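Local coordinates for protein Lmaj004091aaa (Leishmania major, PDB 1XTP) that probably methylates the N-terminal amino group of proteins that begin with an X-Pro-Lys motif, using S-adenosyl-L-methionine as methyl donor, at residues 162-165 / 166-169. Numbering follows the deposited sequence.
With SAI (S-adenosyl-L-homoselenocysteine), chain B.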
loop_
_atom_site.group_PDB
_atom_site.type_symbol
_atom_site.label_atom_id
_atom_site.label_comp_id
_atom_site.label_asym_id
_atom_site.label_seq_id
_atom_site.Cartn_x
_atom_site.Cartn_y
_atom_site.Cartn_z
ATOM N N ILE A 162 2.974 -8.741 -6.386
ATOM C CA ILE A 162 2.840 -7.291 -6.454
ATOM C C ILE A 162 2.648 -6.784 -5.032
ATOM O O ILE A 162 1.614 -7.005 -4.404
ATOM C CB ILE A 162 1.668 -6.848 -7.358
ATOM C CG1 ILE A 162 1.879 -7.362 -8.782
ATOM C CG2 ILE A 162 1.519 -5.311 -7.342
ATOM C CD1 ILE A 162 0.749 -7.057 -9.725
ATOM N N VAL A 163 3.678 -6.110 -4.543
ATOM C CA VAL A 163 3.746 -5.635 -3.180
ATOM C C VAL A 163 3.182 -4.207 -3.038
ATOM O O VAL A 163 3.629 -3.303 -3.705
ATOM C CB VAL A 163 5.222 -5.670 -2.697
ATOM C CG1 VAL A 163 5.331 -5.126 -1.291
ATOM C CG2 VAL A 163 5.728 -7.100 -2.764
ATOM N N ILE A 164 2.189 -4.029 -2.169
ATOM C CA ILE A 164 1.642 -2.715 -1.865
ATOM C C ILE A 164 1.642 -2.573 -0.338
ATOM O O ILE A 164 0.717 -3.004 0.352
ATOM C CB ILE A 164 0.209 -2.532 -2.451
ATOM C CG1 ILE A 164 0.129 -2.984 -3.923
ATOM C CG2 ILE A 164 -0.247 -1.062 -2.328
ATOM C CD1 ILE A 164 -1.279 -2.926 -4.515
ATOM N N GLN A 165 2.697 -1.981 0.194
ATOM C CA GLN A 165 2.873 -1.878 1.632
ATOM C C GLN A 165 3.076 -0.446 2.038
ATOM O O GLN A 165 3.964 0.224 1.504
ATOM C CB GLN A 165 4.073 -2.699 2.099
ATOM C CG GLN A 165 4.415 -2.442 3.578
ATOM C CD GLN A 165 5.198 -3.574 4.243
ATOM O OE1 GLN A 165 5.534 -4.578 3.607
ATOM N NE2 GLN A 165 5.482 -3.409 5.545
ATOM N N TRP A 166 2.265 0.004 2.996
ATOM C CA TRP A 166 2.367 1.352 3.572
ATOM C C TRP A 166 2.293 2.466 2.499
ATOM O O TRP A 166 2.923 3.515 2.612
ATOM C CB TRP A 166 3.617 1.468 4.464
ATOM C CG TRP A 166 3.452 0.792 5.825
ATOM C CD1 TRP A 166 2.317 0.730 6.575
ATOM C CD2 TRP A 166 4.461 0.109 6.574
ATOM N NE1 TRP A 166 2.548 0.034 7.738
ATOM C CE2 TRP A 166 3.859 -0.353 7.767
ATOM C CE3 TRP A 166 5.817 -0.157 6.355
ATOM C CZ2 TRP A 166 4.563 -1.064 8.738
ATOM C CZ3 TRP A 166 6.516 -0.875 7.321
ATOM C CH2 TRP A 166 5.884 -1.319 8.499
ATOM N N THR A 167 1.494 2.226 1.468
ATOM C CA THR A 167 1.413 3.151 0.349
ATOM C C THR A 167 -0.021 3.320 -0.159
ATOM O O THR A 167 -0.376 4.381 -0.646
ATOM C CB THR A 167 2.436 2.741 -0.762
ATOM O OG1 THR A 167 2.670 3.833 -1.663
ATOM C CG2 THR A 167 1.976 1.490 -1.512
ATOM N N ALA A 168 -0.882 2.328 -0.002
ATOM C CA ALA A 168 -2.255 2.505 -0.491
ATOM C C ALA A 168 -3.060 3.511 0.350
ATOM O O ALA A 168 -4.175 3.862 -0.009
ATOM C CB ALA A 168 -2.951 1.191 -0.574
ATOM N N ILE A 169 -2.490 3.961 1.459
ATOM C CA ILE A 169 -3.039 5.062 2.249
ATOM C C ILE A 169 -3.119 6.386 1.476
ATOM O O ILE A 169 -3.937 7.246 1.810
ATOM C CB ILE A 169 -2.240 5.287 3.572
ATOM C CG1 ILE A 169 -0.770 5.657 3.292
ATOM C CG2 ILE A 169 -2.287 4.032 4.457
ATOM C CD1 ILE A 169 -0.023 6.187 4.505
HETATM N N SAI B . 6.779 0.601 0.600
HETATM C CA SAI B . 8.082 1.088 1.141
HETATM C CB SAI B . 8.006 2.573 1.425
HETATM C CG SAI B . 6.981 3.012 2.460
HETATM SE SE SAI B . 7.057 4.969 2.665
HETATM C C SAI B . 8.476 0.416 2.446
HETATM O O SAI B . 7.636 -0.176 3.124
HETATM O OXT SAI B . 9.631 0.483 2.864
HETATM C "C5'" SAI B . 5.581 5.391 1.423
HETATM C "C4'" SAI B . 6.044 5.575 -0.025
HETATM O "O4'" SAI B . 4.911 5.763 -0.820
HETATM C "C3'" SAI B . 6.923 6.792 -0.269
HETATM O "O3'" SAI B . 8.093 6.426 -0.954
HETATM C "C2'" SAI B . 6.115 7.734 -1.129
HETATM O "O2'" SAI B . 6.913 8.479 -2.037
HETATM C "C1'" SAI B . 5.234 6.720 -1.815
HETATM N N9 SAI B . 4.005 7.257 -2.380
HETATM C C8 SAI B . 3.276 8.333 -1.923
HETATM N N7 SAI B . 2.221 8.480 -2.719
HETATM C C5 SAI B . 2.256 7.503 -3.674
HETATM C C6 SAI B . 1.407 7.189 -4.733
HETATM N N6 SAI B . 0.320 7.930 -4.954
HETATM N N1 SAI B . 1.709 6.115 -5.555
HETATM C C2 SAI B . 2.854 5.357 -5.343
HETATM N N3 SAI B . 3.682 5.672 -4.279
HETATM C C4 SAI B . 3.377 6.719 -3.464
HETATM O O HOH W 1 -0.224 -0.106 1.149
#
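Gln165 lies alongside the indole of Trp166, and the two side chains point the same way. With CG anti to the backbone N (chi1 171°) and an extended chain beyond it, the glutamine amide reaches over one face of the ring, where NE2 sits 3.3 Å from Trp166 CZ3, offset toward the rim. The amide plane is tilted 61° from the indole; NE2 donates to Asp78, while Trp166 NE1 bonds Asn198, so both N-H groups find their acceptors outside these residues. This is the end of the fourth parallel strand, 159-165, of a Rossmann-like methyltransferase, where the chain leaves the sheet through Trp166, whose phi is positive, and lines the cofactor pocket. Gln165 O accepts a hydrogen bond from the amino N of the bound S-adenosyl-L-homoselenocysteine (3.0 Å). At the ribose, Thr167 OG1 donates to O4' of the same ligand over 3.1 Å. With OG1 anti to the backbone N (chi1 -162°), CG2 falls between N and the carbonyl carbon and meets Ile164 CG2 tightly at 3.5 Å. Ala168 CB packs on Ile164 CG2 at 3.9 Å. A water accepts a hydrogen bond from Ala168 N (2.8 Å) and donates a weak one to Ile164 O (3.1 Å), linking backbone atoms four residues apart.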